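Local coordinates for metallo-beta-lactamase family protein (Thermus thermophilus, PDB 2ZO4) that binds two zinc ions in a metallo-beta-lactamase fold and is probably a hydrolase whose substrate is not established, at residues A[214-223]-A[240-251]. Numbering follows the deposited sequence.
Sequences FLRSLDRLAD and VRQRAEELKAHH
Near the dinuclear zinc site of this metallo-beta-lactamase fold, helix 214-222 packs antiparallel against helix 240-251, L218 meeting A244 and K248 midway along the pair. The axes come within 8.5 Å at a crossing angle of -160°, a close approach that the small A222 and A244 permit: their CB atoms lie 3.8 Å apart, and the CB of A244 also rests against the carbonyl oxygen of L218. Beside them, the two methyls of L218 reach L247, the side chains crossing at about a right angle, while CB and CD1 of L218 touch CD of K248 as the two chains run past each other in opposite directions.

K248 shows how a lysine can serve both the apolar seam and its polar border. Bends at its second and fourth torsions turn its chain across L218 and bring NZ to the L215 carbonyl oxygen, a 2.7 Å hydrogen bond. That oxygen already accepts the helical N-H of D219, and the two donors approach from opposite faces of its plane. The same ammonium forms a salt bridge with D219 OD2, though as a hydrogen bond it is weak; OD1 of D219 accepts a hydrogen bond from a water that also donates to E245 OE2, linking two like-charged carboxylates.

Toward the metals, CE2 of F214 lies 3.5 Å from NE2 of H251, the rings meeting obliquely at 70°, and the F214 side chain also lies about 4 Å from that of the zinc ligand H171. H251 is held by S197 through NE2 and by H295, on helix 286-301, through ND1. At the far end, R241 lays one guanidinium face over the A222 carbonyl oxygen, 3.2 Å from CZ, and its NH1 donates a salt-bridged hydrogen bond of 3.2 Å to D223 OD1, on its anti side and tilted out of the carboxylate plane.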
loop_
_atom_site.group_PDB
_atom_site.type_symbol
_atom_site.label_atom_id
_atom_site.label_comp_id
_atom_site.label_asym_id
_atom_site.label_seq_id
_atom_site.Cartn_x
_atom_site.Cartn_y
_atom_site.Cartn_z
ATOM N N PHE A 214 8.527 -4.453 -6.447
ATOM C CA PHE A 214 7.362 -3.828 -7.071
ATOM C C PHE A 214 7.224 -4.233 -8.525
ATOM O O PHE A 214 6.128 -4.543 -8.984
ATOM C CB PHE A 214 7.426 -2.301 -6.956
ATOM C CG PHE A 214 6.197 -1.601 -7.471
ATOM C CD1 PHE A 214 5.022 -1.578 -6.716
ATOM C CD2 PHE A 214 6.213 -0.954 -8.706
ATOM C CE1 PHE A 214 3.876 -0.930 -7.193
ATOM C CE2 PHE A 214 5.074 -0.306 -9.191
ATOM C CZ PHE A 214 3.904 -0.299 -8.434
ATOM N N LEU A 215 8.342 -4.229 -9.245
ATOM C CA LEU A 215 8.348 -4.590 -10.659
ATOM C C LEU A 215 8.081 -6.084 -10.873
ATOM O O LEU A 215 7.428 -6.470 -11.843
ATOM C CB LEU A 215 9.653 -4.135 -11.336
ATOM C CG LEU A 215 9.900 -2.614 -11.358
ATOM C CD1 LEU A 215 11.327 -2.274 -11.791
ATOM C CD2 LEU A 215 8.883 -1.883 -12.233
ATOM N N ARG A 216 8.564 -6.923 -9.961
ATOM C CA ARG A 216 8.262 -8.354 -10.025
ATOM C C ARG A 216 6.782 -8.616 -9.727
ATOM O O ARG A 216 6.181 -9.527 -10.296
ATOM C CB ARG A 216 9.171 -9.143 -9.079
ATOM C CG ARG A 216 8.980 -10.650 -9.127
ATOM C CD ARG A 216 10.305 -11.376 -9.295
ATOM N NE ARG A 216 10.625 -11.615 -10.704
ATOM C CZ ARG A 216 10.383 -12.754 -11.356
ATOM N NH1 ARG A 216 9.812 -13.783 -10.738
ATOM N NH2 ARG A 216 10.712 -12.865 -12.638
ATOM N N SER A 217 6.203 -7.809 -8.839
ATOM C CA SER A 217 4.780 -7.913 -8.499
ATOM C C SER A 217 3.896 -7.538 -9.687
ATOM O O SER A 217 2.896 -8.200 -9.947
ATOM C CB SER A 217 4.445 -7.054 -7.279
ATOM O OG SER A 217 5.104 -7.548 -6.127
ATOM N N LEU A 218 4.284 -6.484 -10.404
ATOM C CA LEU A 218 3.610 -6.077 -11.641
ATOM C C LEU A 218 3.645 -7.183 -12.693
ATOM O O LEU A 218 2.649 -7.416 -13.374
ATOM C CB LEU A 218 4.234 -4.801 -12.216
ATOM C CG LEU A 218 4.231 -3.496 -11.416
ATOM C CD1 LEU A 218 5.026 -2.435 -12.164
ATOM C CD2 LEU A 218 2.815 -3.006 -11.115
ATOM N N ASP A 219 4.792 -7.852 -12.822
ATOM C CA ASP A 219 4.937 -9.013 -13.706
ATOM C C ASP A 219 3.951 -10.114 -13.333
ATOM O O ASP A 219 3.273 -10.663 -14.201
ATOM C CB ASP A 219 6.362 -9.575 -13.636
ATOM C CG ASP A 219 7.337 -8.850 -14.549
ATOM O OD1 ASP A 219 6.985 -8.549 -15.712
ATOM O OD2 ASP A 219 8.476 -8.592 -14.102
ATOM N N ARG A 220 3.883 -10.423 -12.036
ATOM C CA ARG A 220 2.990 -11.452 -11.499
ATOM C C ARG A 220 1.531 -11.133 -11.830
ATOM O O ARG A 220 0.805 -11.994 -12.323
ATOM C CB ARG A 220 3.190 -11.587 -9.981
ATOM C CG ARG A 220 2.695 -12.895 -9.365
ATOM C CD ARG A 220 1.446 -12.696 -8.506
ATOM N NE ARG A 220 1.034 -13.936 -7.845
ATOM C CZ ARG A 220 1.397 -14.310 -6.618
ATOM N NH1 ARG A 220 2.185 -13.540 -5.875
ATOM N NH2 ARG A 220 0.961 -15.464 -6.124
ATOM N N LEU A 221 1.123 -9.889 -11.581
ATOM C CA LEU A 221 -0.234 -9.430 -11.895
ATOM C C LEU A 221 -0.517 -9.389 -13.397
ATOM O O LEU A 221 -1.638 -9.660 -13.818
ATOM C CB LEU A 221 -0.513 -8.057 -11.272
ATOM C CG LEU A 221 -0.447 -7.944 -9.745
ATOM C CD1 LEU A 221 -0.770 -6.515 -9.302
ATOM C CD2 LEU A 221 -1.368 -8.956 -9.060
ATOM N N ALA A 222 0.496 -9.056 -14.194
ATOM C CA ALA A 222 0.353 -9.004 -15.652
ATOM C C ALA A 222 -0.015 -10.365 -16.250
ATOM O O ALA A 222 -0.825 -10.439 -17.173
ATOM C CB ALA A 222 1.619 -8.464 -16.296
ATOM N N ASP A 223 0.576 -11.428 -15.706
ATOM C CA ASP A 223 0.373 -12.795 -16.196
ATOM C C ASP A 223 -0.783 -13.516 -15.505
ATOM O O ASP A 223 -1.086 -14.668 -15.832
ATOM C CB ASP A 223 1.663 -13.612 -16.029
ATOM C CG ASP A 223 2.845 -13.006 -16.766
ATOM O OD1 ASP A 223 2.697 -12.651 -17.955
ATOM O OD2 ASP A 223 3.934 -12.892 -16.158
ATOM N N VAL A 240 -5.940 -5.439 -16.948
ATOM C CA VAL A 240 -4.952 -5.547 -15.877
ATOM C C VAL A 240 -3.527 -5.696 -16.421
ATOM O O VAL A 240 -2.610 -5.037 -15.932
ATOM C CB VAL A 240 -5.308 -6.697 -14.894
ATOM C CG1 VAL A 240 -4.204 -6.904 -13.853
ATOM C CG2 VAL A 240 -6.630 -6.408 -14.205
ATOM N N ARG A 241 -3.355 -6.542 -17.439
ATOM C CA ARG A 241 -2.048 -6.735 -18.072
ATOM C C ARG A 241 -1.526 -5.427 -18.652
ATOM O O ARG A 241 -0.343 -5.105 -18.501
ATOM C CB ARG A 241 -2.093 -7.817 -19.166
ATOM C CG ARG A 241 -0.745 -8.026 -19.872
ATOM C CD ARG A 241 -0.806 -9.001 -21.059
ATOM N NE ARG A 241 -1.008 -10.391 -20.645
ATOM C CZ ARG A 241 -0.046 -11.214 -20.229
ATOM N NH1 ARG A 241 1.218 -10.804 -20.152
ATOM N NH2 ARG A 241 -0.352 -12.454 -19.876
ATOM N N GLN A 242 -2.419 -4.677 -19.297
ATOM C CA GLN A 242 -2.061 -3.414 -19.941
ATOM C C GLN A 242 -1.575 -2.390 -18.930
ATOM O O GLN A 242 -0.536 -1.768 -19.138
ATOM C CB GLN A 242 -3.238 -2.851 -20.746
ATOM C CG GLN A 242 -2.914 -1.590 -21.533
ATOM C CD GLN A 242 -4.120 -1.033 -22.269
ATOM O OE1 GLN A 242 -4.839 -1.763 -22.956
ATOM N NE2 GLN A 242 -4.347 0.271 -22.131
ATOM N N ARG A 243 -2.318 -2.220 -17.838
ATOM C CA ARG A 243 -1.912 -1.283 -16.787
ATOM C C ARG A 243 -0.601 -1.698 -16.104
ATOM O O ARG A 243 0.245 -0.851 -15.819
ATOM C CB ARG A 243 -3.026 -1.086 -15.751
ATOM C CG ARG A 243 -2.765 0.045 -14.747
ATOM C CD ARG A 243 -2.460 1.373 -15.447
ATOM N NE ARG A 243 -2.015 2.401 -14.509
ATOM C CZ ARG A 243 -1.240 3.435 -14.829
ATOM N NH1 ARG A 243 -0.808 3.599 -16.076
ATOM N NH2 ARG A 243 -0.892 4.309 -13.894
ATOM N N ALA A 244 -0.443 -2.995 -15.852
ATOM C CA ALA A 244 0.793 -3.535 -15.278
ATOM C C ALA A 244 1.997 -3.255 -16.185
ATOM O O ALA A 244 3.069 -2.883 -15.708
ATOM C CB ALA A 244 0.654 -5.021 -15.022
ATOM N N GLU A 245 1.804 -3.422 -17.492
ATOM C CA GLU A 245 2.841 -3.098 -18.469
ATOM C C GLU A 245 3.112 -1.596 -18.543
ATOM O O GLU A 245 4.255 -1.188 -18.724
ATOM C CB GLU A 245 2.502 -3.659 -19.858
ATOM C CG GLU A 245 2.629 -5.187 -19.972
ATOM C CD GLU A 245 4.026 -5.708 -19.636
ATOM O OE1 GLU A 245 5.026 -5.117 -20.107
ATOM O OE2 GLU A 245 4.122 -6.721 -18.904
ATOM N N GLU A 246 2.064 -0.786 -18.395
ATOM C CA GLU A 246 2.202 0.675 -18.355
ATOM C C GLU A 246 3.001 1.161 -17.139
ATOM O O GLU A 246 3.795 2.093 -17.248
ATOM C CB GLU A 246 0.829 1.357 -18.386
ATOM C CG GLU A 246 0.167 1.379 -19.765
ATOM C CD GLU A 246 -1.290 1.829 -19.736
ATOM O OE1 GLU A 246 -1.801 2.234 -18.664
ATOM O OE2 GLU A 246 -1.933 1.779 -20.807
ATOM N N LEU A 247 2.787 0.526 -15.989
ATOM C CA LEU A 247 3.490 0.903 -14.757
ATOM C C LEU A 247 4.948 0.460 -14.774
ATOM O O LEU A 247 5.812 1.112 -14.186
ATOM C CB LEU A 247 2.766 0.355 -13.526
ATOM C CG LEU A 247 1.470 1.079 -13.156
ATOM C CD1 LEU A 247 0.696 0.307 -12.096
ATOM C CD2 LEU A 247 1.757 2.497 -12.691
ATOM N N LYS A 248 5.204 -0.653 -15.455
ATOM C CA LYS A 248 6.555 -1.111 -15.748
ATOM C C LYS A 248 7.299 -0.034 -16.536
ATOM O O LYS A 248 8.386 0.397 -16.143
ATOM C CB LYS A 248 6.484 -2.381 -16.588
ATOM C CG LYS A 248 7.327 -3.510 -16.084
ATOM C CD LYS A 248 6.598 -4.249 -14.990
ATOM C CE LYS A 248 7.127 -5.659 -14.841
ATOM N NZ LYS A 248 8.464 -5.739 -14.175
ATOM N N ALA A 249 6.687 0.401 -17.637
ATOM C CA ALA A 249 7.264 1.404 -18.530
ATOM C C ALA A 249 7.438 2.748 -17.830
ATOM O O ALA A 249 8.442 3.432 -18.032
ATOM C CB ALA A 249 6.403 1.557 -19.788
ATOM N N HIS A 250 6.457 3.107 -17.005
ATOM C CA HIS A 250 6.495 4.317 -16.184
ATOM C C HIS A 250 7.749 4.385 -15.316
ATOM O O HIS A 250 8.463 5.383 -15.323
ATOM C CB HIS A 250 5.238 4.402 -15.305
ATOM C CG HIS A 250 5.257 5.537 -14.328
ATOM N ND1 HIS A 250 5.154 6.855 -14.715
ATOM C CD2 HIS A 250 5.370 5.550 -12.978
ATOM C CE1 HIS A 250 5.202 7.632 -13.647
ATOM N NE2 HIS A 250 5.333 6.865 -12.579
ATOM N N HIS A 251 8.014 3.317 -14.566
ATOM C CA HIS A 251 9.167 3.296 -13.672
ATOM C C HIS A 251 10.491 3.228 -14.419
ATOM O O HIS A 251 11.487 3.780 -13.959
ATOM C CB HIS A 251 9.034 2.192 -12.626
ATOM C CG HIS A 251 8.033 2.515 -11.562
ATOM N ND1 HIS A 251 8.314 3.365 -10.513
ATOM C CD2 HIS A 251 6.740 2.146 -11.412
ATOM C CE1 HIS A 251 7.242 3.487 -9.751
ATOM N NE2 HIS A 251 6.275 2.755 -10.273
HETATM O O HOH W 1 5.189 -9.451 -17.548
#